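Local coordinates for protein probable acylphosphatase (Bacillus subtilis, PDB 3BR8) that catalyses the hydrolysis of acyl phosphates, releasing a carboxylate and inorganic phosphate, at residues Tyr4-Asp9 with Val42-Glu47; Asp26-Ala31 with Leu53-Glu58. One frame throughout, in Å; residues are numbered along the deposited sequence. Where two conformers were deposited one is given.

Overall arrangement
From the N terminus the chain runs along strand 2-9, through helix 17-27 and strand 31-36, and returns on strand 42-48, which pairs with strand 2-9 in contact 1 and closes a loop of 32 residues. Helix 50-62 follows, and in contact 2 it packs on the turn that ends helix 17-27 and leads into strand 31-36. The two closures cross, since 26-31 lies inside the first loop and 53-58 beyond it, as expected of the split beta-alpha-beta topology of acylphosphatases. Contact 1 builds the sheet, and contact 2 joins helix 50-62 to that turn. They meet at a probable hydrogen bond from Glu47 N to Ala31 O (2.8 Å), and Leu53 packs on Ala46.

Contact 1: Tyr4-Asp9 with Val42-Glu47; sequences YRIIVD and VEILAE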
ATOM      1  N   TYR A   4      -0.039  -2.575   8.694  1.00 10.22           N
ATOM      2  CA  TYR A   4       0.708  -3.422   7.768  1.00  9.57           C
ATOM      3  C   TYR A   4       1.831  -2.641   7.105  1.00  9.66           C
ATOM      4  O   TYR A   4       1.634  -1.512   6.652  1.00 10.10           O
ATOM      5  CB  TYR A   4      -0.191  -3.968   6.654  1.00  9.92           C
ATOM      6  CG  TYR A   4      -1.137  -5.092   6.996  1.00 10.62           C
ATOM      7  CD1 TYR A   4      -2.067  -5.511   6.059  1.00 10.65           C
ATOM      8  CD2 TYR A   4      -1.100  -5.744   8.231  1.00 10.05           C
ATOM      9  CE1 TYR A   4      -2.940  -6.530   6.327  1.00 11.33           C
ATOM     10  CE2 TYR A   4      -1.977  -6.783   8.513  1.00 11.94           C
ATOM     11  CZ  TYR A   4      -2.898  -7.164   7.553  1.00 11.41           C
ATOM     12  OH  TYR A   4      -3.773  -8.185   7.825  1.00 13.91           O
ATOM     13  N   ARG A   5       2.989  -3.283   7.022  1.00 10.48           N
ATOM     14  CA  ARG A   5       4.084  -2.851   6.163  1.00 11.43           C
ATOM     15  C   ARG A   5       4.114  -3.770   4.951  1.00 11.11           C
ATOM     16  O   ARG A   5       4.380  -4.968   5.081  1.00 12.29           O
ATOM     17  CB  ARG A   5       5.408  -2.936   6.910  1.00 13.09           C
ATOM     18  CG  ARG A   5       5.537  -1.946   8.017  1.00 14.25           C
ATOM     19  CD  ARG A   5       6.875  -2.137   8.659  1.00 16.87           C
ATOM     20  NE  ARG A   5       7.094  -1.218   9.760  1.00 20.49           N
ATOM     21  CZ  ARG A   5       8.224  -1.173  10.459  1.00 22.44           C
ATOM     22  NH1 ARG A   5       9.223  -2.000  10.167  1.00 22.86           N
ATOM     23  NH2 ARG A   5       8.353  -0.309  11.455  1.00 25.15           N
ATOM     24  N   ILE A   6       3.835  -3.210   3.780  1.00  9.94           N
ATOM     25  CA  ILE A   6       3.705  -3.971   2.541  1.00  9.82           C
ATOM     26  C   ILE A   6       4.796  -3.534   1.572  1.00  9.62           C
ATOM     27  O   ILE A   6       4.974  -2.338   1.348  1.00  9.22           O
ATOM     28  CB  ILE A   6       2.299  -3.747   1.908  1.00 10.26           C
ATOM     29  CG1 ILE A   6       1.179  -4.084   2.911  1.00 11.56           C
ATOM     30  CG2 ILE A   6       2.149  -4.522   0.598  1.00 11.30           C
ATOM     31  CD1 ILE A   6      -0.172  -3.460   2.571  1.00 13.67           C
ATOM     32  N   ILE A   7       5.535  -4.499   1.023  1.00  9.99           N
ATOM     33  CA  ILE A   7       6.495  -4.206  -0.042  1.00 10.13           C
ATOM     34  C   ILE A   7       6.045  -4.954  -1.290  1.00  9.68           C
ATOM     35  O   ILE A   7       5.822  -6.177  -1.254  1.00 10.64           O
ATOM     36  CB  ILE A   7       7.941  -4.603   0.331  1.00 11.62           C
ATOM     37  CG1 ILE A   7       8.412  -3.828   1.571  1.00 12.28           C
ATOM     38  CG2 ILE A   7       8.883  -4.338  -0.844  1.00 13.52           C
ATOM     39  CD1 ILE A   7       9.771  -4.246   2.134  1.00 14.62           C
ATOM     40  N   VAL A   8       5.888  -4.205  -2.381  1.00  9.89           N
ATOM     41  CA  VAL A   8       5.416  -4.752  -3.641  1.00 10.75           C
ATOM     42  C   VAL A   8       6.558  -4.759  -4.649  1.00 11.03           C
ATOM     43  O   VAL A   8       7.293  -3.768  -4.770  1.00 11.03           O
ATOM     44  CB  VAL A   8       4.261  -3.887  -4.211  1.00 11.34           C
ATOM     45  CG1 VAL A   8       3.595  -4.574  -5.386  1.00 12.94           C
ATOM     46  CG2 VAL A   8       3.221  -3.569  -3.121  1.00 12.36           C
ATOM     47  N   ASP A   9       6.706  -5.865  -5.373  1.00 11.80           N
ATOM     48  CA  ASP A   9       7.690  -5.938  -6.435  1.00 13.52           C
ATOM     49  C   ASP A   9       7.045  -6.372  -7.745  1.00 14.20           C
ATOM     50  O   ASP A   9       5.928  -6.902  -7.754  1.00 14.38           O
ATOM     51  CB  ASP A   9       8.835  -6.885  -6.050  1.00 15.83           C
ATOM     52  CG  ASP A   9      10.094  -6.658  -6.876  1.00 18.78           C
ATOM     53  OD1 ASP A   9      10.219  -5.631  -7.579  1.00 18.51           O
ATOM     54  OD2 ASP A   9      10.977  -7.532  -6.814  1.00 23.43           O
ATOM     55  N   VAL A  42       7.873  -0.901  -4.261  1.00 11.66           N
ATOM     56  CA  VAL A  42       6.965   0.105  -3.719  1.00 10.06           C
ATOM     57  C   VAL A  42       6.679  -0.258  -2.264  1.00  8.90           C
ATOM     58  O   VAL A  42       6.323  -1.404  -1.959  1.00  9.14           O
ATOM     59  CB  VAL A  42       5.649   0.173  -4.537  1.00 10.06           C
ATOM     60  CG1 VAL A  42       4.666   1.144  -3.904  1.00 10.79           C
ATOM     61  CG2 VAL A  42       5.946   0.585  -5.979  1.00 10.64           C
ATOM     62  N   GLU A  43       6.875   0.707  -1.370  1.00  8.70           N
ATOM     63  CA  GLU A  43       6.580   0.506   0.038  1.00  8.48           C
ATOM     64  C   GLU A  43       5.228   1.133   0.377  1.00  7.62           C
ATOM     65  O   GLU A  43       4.891   2.213  -0.109  1.00  7.29           O
ATOM     66  CB  GLU A  43       7.713   1.047   0.933  1.00 10.75           C
ATOM     67  CG  GLU A  43       7.622   2.512   1.297  1.00 12.44           C
ATOM     68  CD  GLU A  43       8.669   2.939   2.298  1.00 12.40           C
ATOM     69  OE1 GLU A  43       9.819   2.470   2.191  1.00 10.91           O
ATOM     70  OE2 GLU A  43       8.349   3.766   3.175  1.00 13.45           O
ATOM     71  N   ILE A  44       4.451   0.428   1.192  1.00  7.64           N
ATOM     72  CA  ILE A  44       3.135   0.881   1.607  1.00  7.64           C
ATOM     73  C   ILE A  44       3.011   0.647   3.106  1.00  8.14           C
ATOM     74  O   ILE A  44       3.185  -0.487   3.568  1.00  8.54           O
ATOM     75  CB  ILE A  44       2.001   0.085   0.912  1.00  8.04           C
ATOM     76  CG1 ILE A  44       2.098   0.128  -0.623  1.00  8.46           C
ATOM     77  CG2 ILE A  44       0.639   0.603   1.385  1.00  8.37           C
ATOM     78  CD1 ILE A  44       1.153  -0.853  -1.334  1.00  8.62           C
ATOM     79  N   LEU A  45       2.736   1.714   3.857  1.00  8.39           N
ATOM     80  CA  LEU A  45       2.390   1.589   5.264  1.00  8.91           C
ATOM     81  C   LEU A  45       0.902   1.882   5.364  1.00  8.56           C
ATOM     82  O   LEU A  45       0.455   2.946   4.921  1.00  8.56           O
ATOM     83  CB  LEU A  45       3.201   2.584   6.099  1.00 10.27           C
ATOM     84  CG  LEU A  45       3.162   2.483   7.620  1.00 13.54           C
ATOM     85  CD1 LEU A  45       1.937   3.164   8.245  1.00 14.51           C
ATOM     86  CD2 LEU A  45       3.333   1.045   8.070  1.00 17.98           C
ATOM     87  N   ALA A  46       0.132   0.942   5.907  1.00  8.84           N
ATOM     88  CA  ALA A  46      -1.311   1.136   6.004  1.00  8.49           C
ATOM     89  C   ALA A  46      -1.815   0.733   7.386  1.00  9.22           C
ATOM     90  O   ALA A  46      -1.448  -0.328   7.895  1.00  9.88           O
ATOM     91  CB  ALA A  46      -2.030   0.346   4.925  1.00  9.05           C
ATOM     92  N   GLU A  47      -2.671   1.566   7.969  1.00  9.39           N
ATOM     93  CA  GLU A  47      -3.209   1.405   9.316  0.50 11.03           C
ATOM     94  C   GLU A  47      -4.738   1.491   9.213  1.00 10.06           C
ATOM     95  O   GLU A  47      -5.277   2.399   8.634  1.00  9.70           O
ATOM     96  CB  GLU A  47      -2.696   2.489  10.278  0.50 12.17           C
ATOM     97  CG  GLU A  47      -1.172   2.560  10.445  0.50 15.39           C
ATOM     98  CD  GLU A  47      -0.700   3.585  11.480  0.50 17.22           C
ATOM     99  OE1 GLU A  47      -1.510   4.418  11.945  0.50 19.59           O
ATOM    100  OE2 GLU A  47       0.497   3.550  11.844  0.50 20.47           O
TER
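Ile6 and Ile44 sit directly across from each other in an antiparallel hydrogen-bonded pair, and their CB atoms come within 4.0 Å. Ile44 also has a second neighbour, its CD1 lying 3.9 Å from Val8 CG2. The side chains of Val8 and Ile44 cross obliquely there, while Val8 faces Val42 directly across the strands. The beta-branched Ile6, Ile44, Val8 and Val42 suit this place, being at ease in extended backbone and offering broad apolar flanks to a core. Tyr4 and Ala46 continue the same face of the sheet. Ala46 meets Leu53 and Phe56 of helix 50-62, where a small side chain suits the close packing, and the Tyr4 ring goes to Leu53 and Val57 of that helix.

Arg5, Ile7, Glu43 and Leu45 lie on the other face. With CG anti to the backbone N and chi2 at -82°, Leu45 turns CD2 toward strand 4-9, 3.7 Å from Arg5 CG and 3.4 Å from Tyr4 O. Arg5 offers its aliphatic part to the leucine.

Six backbone hydrogen bonds hold the register. Ile6 N to Ile44 O is 2.8 Å and nearly straight at 170°, whereas the return bond from Ile44 N to Ile6 O is more bent, at 150°. Between the Ile6-Ile44 and Val8-Val42 pairs, Ile7 CA makes a C-H...O contact with Val42 O at 3.4 Å.

Glu43 OE2 accepts a hydrogen bond from Trp33 NE1, and OE1 forms a salt bridge with Arg37 NH1. Val42 lies close to the active-site residues Arg18 and Asn36. This is the central antiparallel pair of the ferredoxin-like acylphosphatase sandwich: strand 68-77 flanks 4-9, strand 31-36 flanks 42-47, and helix 50-62 covers the Ile6 and Ile44 face through Phe56.

Contact 2: Asp26-Ala31 with Leu53-Glu58; sequences DKRKLA and LQSFVE
A Schellman motif ends helix 17-27, with Lys29 as its C-prime residue at positive phi, and the residues of this turn pack against helix 50-62 through Arg28 and Leu30. Leu30 supplies the apolar part, and leucine suits it because its two methyls can serve two neighbours. CD1 sits over one face of the Phe56 ring, 3.8 Å from the centroid and 26° off the ring normal, a CH-pi contact shifted toward Phe56 CG. CD2 reaches Leu53 CD2 at 3.9 Å, the two side chains crossing at an angle.

Arg28 approaches the same phenylalanine from another side. Its CD meets the ring edge near the ring plane and lies 3.6 Å from Phe56 CA. With its chain extended from CG to NE, the guanidinium reaches the helix surface, where Ser55 O lies over the centre of one face and Lys27 CE over the opposite face, toward its rim. NH1 makes a weak, bent hydrogen bond to Ser55 OG (3.0 Å, 122°). Ser55 chi1 of 61° sets OG between its own N and carbonyl carbon, where its proton can go to Asn51 O or Ala52 O. The guanidinium's stronger partner is Glu24, in a salt bridge to NE.

Toward the sheet, Phe56 packs on Ile6 of strand 2-9 and on Ile44 and Ala46 of strand 42-48, and it touches Val21, Glu24 and Ala25 of helix 17-27, so one ring joins both helices to the sheet.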
ATOM      1  N   ASP A  26      -7.701   5.334   0.447  1.00  7.34           N
ATOM      2  CA  ASP A  26      -8.740   6.291   0.823  1.00  7.78           C
ATOM      3  C   ASP A  26     -10.129   5.656   0.787  1.00  7.81           C
ATOM      4  O   ASP A  26     -10.927   5.857   1.700  1.00  7.99           O
ATOM      5  CB  ASP A  26      -8.702   7.526  -0.066  1.00  8.08           C
ATOM      6  CG  ASP A  26      -7.561   8.486   0.269  1.00  9.87           C
ATOM      7  OD1 ASP A  26      -6.971   8.413   1.369  1.00  9.49           O
ATOM      8  OD2 ASP A  26      -7.291   9.357  -0.585  1.00  9.82           O
ATOM      9  N   LYS A  27     -10.412   4.882  -0.258  1.00  7.19           N
ATOM     10  CA  LYS A  27     -11.674   4.161  -0.336  1.00  7.95           C
ATOM     11  C   LYS A  27     -11.884   3.344   0.935  1.00  7.63           C
ATOM     12  O   LYS A  27     -12.984   3.330   1.490  1.00  7.64           O
ATOM     13  CB  LYS A  27     -11.686   3.233  -1.553  1.00  7.99           C
ATOM     14  CG  LYS A  27     -12.832   2.222  -1.549  1.00  8.66           C
ATOM     15  CD  LYS A  27     -12.822   1.331  -2.778  1.00  9.84           C
ATOM     16  CE  LYS A  27     -13.785   0.174  -2.603  1.00 10.16           C
ATOM     17  NZ  LYS A  27     -14.060  -0.462  -3.916  1.00 10.92           N
ATOM     18  N   ARG A  28     -10.827   2.666   1.379  1.00  7.59           N
ATOM     19  CA  ARG A  28     -10.893   1.764   2.516  1.00  7.61           C
ATOM     20  C   ARG A  28     -10.592   2.442   3.851  1.00  7.64           C
ATOM     21  O   ARG A  28     -10.503   1.781   4.879  1.00  7.49           O
ATOM     22  CB  ARG A  28      -9.998   0.550   2.258  1.00  6.91           C
ATOM     23  CG  ARG A  28     -10.419  -0.176   1.000  1.00  7.93           C
ATOM     24  CD  ARG A  28      -9.581  -1.413   0.665  1.00  8.50           C
ATOM     25  NE  ARG A  28      -9.932  -1.798  -0.699  1.00  8.84           N
ATOM     26  CZ  ARG A  28     -11.016  -2.492  -1.042  1.00  9.61           C
ATOM     27  NH1 ARG A  28     -11.827  -3.024  -0.125  1.00  9.71           N
ATOM     28  NH2 ARG A  28     -11.279  -2.662  -2.338  1.00 12.09           N
ATOM     29  N   LYS A  29     -10.483   3.769   3.826  1.00  7.78           N
ATOM     30  CA  LYS A  29     -10.269   4.611   5.018  1.00  8.66           C
ATOM     31  C   LYS A  29      -9.037   4.196   5.832  1.00  8.91           C
ATOM     32  O   LYS A  29      -9.059   4.161   7.059  1.00 10.29           O
ATOM     33  CB  LYS A  29     -11.548   4.729   5.875  1.00  9.46           C
ATOM     34  CG  LYS A  29     -12.732   5.284   5.080  1.00  8.83           C
ATOM     35  CD  LYS A  29     -14.000   5.439   5.934  1.00 11.11           C
ATOM     36  CE  LYS A  29     -15.210   5.841   5.094  1.00 11.19           C
ATOM     37  NZ  LYS A  29     -16.409   6.142   5.960  1.00 13.42           N
ATOM     38  N   LEU A  30      -7.963   3.885   5.116  1.00  8.08           N
ATOM     39  CA  LEU A  30      -6.694   3.518   5.726  1.00  8.53           C
ATOM     40  C   LEU A  30      -5.766   4.724   5.776  1.00  8.79           C
ATOM     41  O   LEU A  30      -5.792   5.574   4.884  1.00  9.16           O
ATOM     42  CB  LEU A  30      -6.047   2.386   4.924  1.00  8.24           C
ATOM     43  CG  LEU A  30      -6.878   1.112   4.799  1.00  8.63           C
ATOM     44  CD1 LEU A  30      -6.171   0.145   3.865  1.00  9.33           C
ATOM     45  CD2 LEU A  30      -7.098   0.488   6.163  1.00  9.14           C
ATOM     46  N   ALA A  31      -4.946   4.789   6.817  1.00  8.76           N
ATOM     47  CA  ALA A  31      -3.968   5.871   6.959  1.00  9.41           C
ATOM     48  C   ALA A  31      -2.546   5.338   6.770  1.00  9.52           C
ATOM     49  O   ALA A  31      -2.278   4.162   7.001  1.00 10.21           O
ATOM     50  CB  ALA A  31      -4.112   6.532   8.308  1.00 10.78           C
ATOM     51  N   LEU A  53      -7.917  -3.651   5.854  1.00  7.59           N
ATOM     52  CA  LEU A  53      -6.544  -3.994   5.544  1.00  7.69           C
ATOM     53  C   LEU A  53      -6.439  -5.250   4.696  1.00  7.52           C
ATOM     54  O   LEU A  53      -5.661  -5.296   3.742  1.00  7.85           O
ATOM     55  CB  LEU A  53      -5.720  -4.181   6.822  1.00  8.40           C
ATOM     56  CG  LEU A  53      -5.258  -2.928   7.567  1.00  9.04           C
ATOM     57  CD1 LEU A  53      -4.631  -3.321   8.889  1.00  9.75           C
ATOM     58  CD2 LEU A  53      -4.276  -2.100   6.732  1.00  9.56           C
ATOM     59  N   GLN A  54      -7.194  -6.289   5.049  1.00  7.87           N
ATOM     60  CA  GLN A  54      -7.138  -7.535   4.291  1.00  8.59           C
ATOM     61  C   GLN A  54      -7.628  -7.341   2.864  1.00  8.23           C
ATOM     62  O   GLN A  54      -6.992  -7.806   1.916  1.00  8.42           O
ATOM     63  CB  GLN A  54      -7.958  -8.617   4.989  1.00  8.96           C
ATOM     64  CG  GLN A  54      -7.911  -9.963   4.274  1.00  9.06           C
ATOM     65  CD  GLN A  54      -8.675 -11.050   4.992  1.00  9.90           C
ATOM     66  OE1 GLN A  54      -9.129 -12.015   4.369  1.00 12.65           O
ATOM     67  NE2 GLN A  54      -8.816 -10.917   6.305  1.00 11.18           N
ATOM     68  N   SER A  55      -8.768  -6.669   2.706  1.00  7.92           N
ATOM     69  CA  SER A  55      -9.291  -6.397   1.374  1.00  8.63           C
ATOM     70  C   SER A  55      -8.370  -5.460   0.581  1.00  8.05           C
ATOM     71  O   SER A  55      -8.226  -5.622  -0.632  1.00  8.52           O
ATOM     72  CB  SER A  55     -10.734  -5.873   1.443  1.00  9.63           C
ATOM     73  OG  SER A  55     -10.840  -4.658   2.163  1.00  9.48           O
ATOM     74  N   PHE A  56      -7.725  -4.511   1.261  1.00  7.61           N
ATOM     75  CA  PHE A  56      -6.720  -3.645   0.621  1.00  7.31           C
ATOM     76  C   PHE A  56      -5.563  -4.442   0.013  1.00  7.68           C
ATOM     77  O   PHE A  56      -5.171  -4.183  -1.132  1.00  8.26           O
ATOM     78  CB  PHE A  56      -6.211  -2.658   1.667  1.00  7.34           C
ATOM     79  CG  PHE A  56      -5.101  -1.737   1.210  1.00  6.18           C
ATOM     80  CD1 PHE A  56      -5.335  -0.708   0.301  1.00  6.41           C
ATOM     81  CD2 PHE A  56      -3.837  -1.826   1.794  1.00  7.41           C
ATOM     82  CE1 PHE A  56      -4.309   0.165  -0.052  1.00  7.19           C
ATOM     83  CE2 PHE A  56      -2.812  -0.949   1.444  1.00  6.80           C
ATOM     84  CZ  PHE A  56      -3.051   0.055   0.526  1.00  6.91           C
ATOM     85  N   VAL A  57      -5.019  -5.402   0.761  1.00  8.30           N
ATOM     86  CA  VAL A  57      -3.930  -6.232   0.250  1.00  8.39           C
ATOM     87  C   VAL A  57      -4.337  -6.934  -1.051  1.00  8.75           C
ATOM     88  O   VAL A  57      -3.564  -6.982  -2.019  1.00  8.46           O
ATOM     89  CB  VAL A  57      -3.463  -7.254   1.319  1.00  8.87           C
ATOM     90  CG1 VAL A  57      -2.551  -8.321   0.718  1.00  9.99           C
ATOM     91  CG2 VAL A  57      -2.741  -6.532   2.437  1.00 10.25           C
ATOM     92  N   GLU A  58      -5.559  -7.466  -1.092  1.00  8.87           N
ATOM     93  CA  GLU A  58      -6.032  -8.121  -2.315  1.00  9.90           C
ATOM     94  C   GLU A  58      -6.173  -7.157  -3.488  1.00 10.54           C
ATOM     95  O   GLU A  58      -5.824  -7.479  -4.623  1.00 10.69           O
ATOM     96  CB  GLU A  58      -7.341  -8.863  -2.063  1.00 11.14           C
ATOM     97  CG  GLU A  58      -7.163 -10.051  -1.150  1.00 11.93           C
ATOM     98  CD  GLU A  58      -6.018 -10.953  -1.597  1.00 13.73           C
ATOM     99  OE1 GLU A  58      -6.113 -11.530  -2.707  1.00 15.11           O
ATOM    100  OE2 GLU A  58      -5.032 -11.079  -0.836  1.00 13.23           O
TER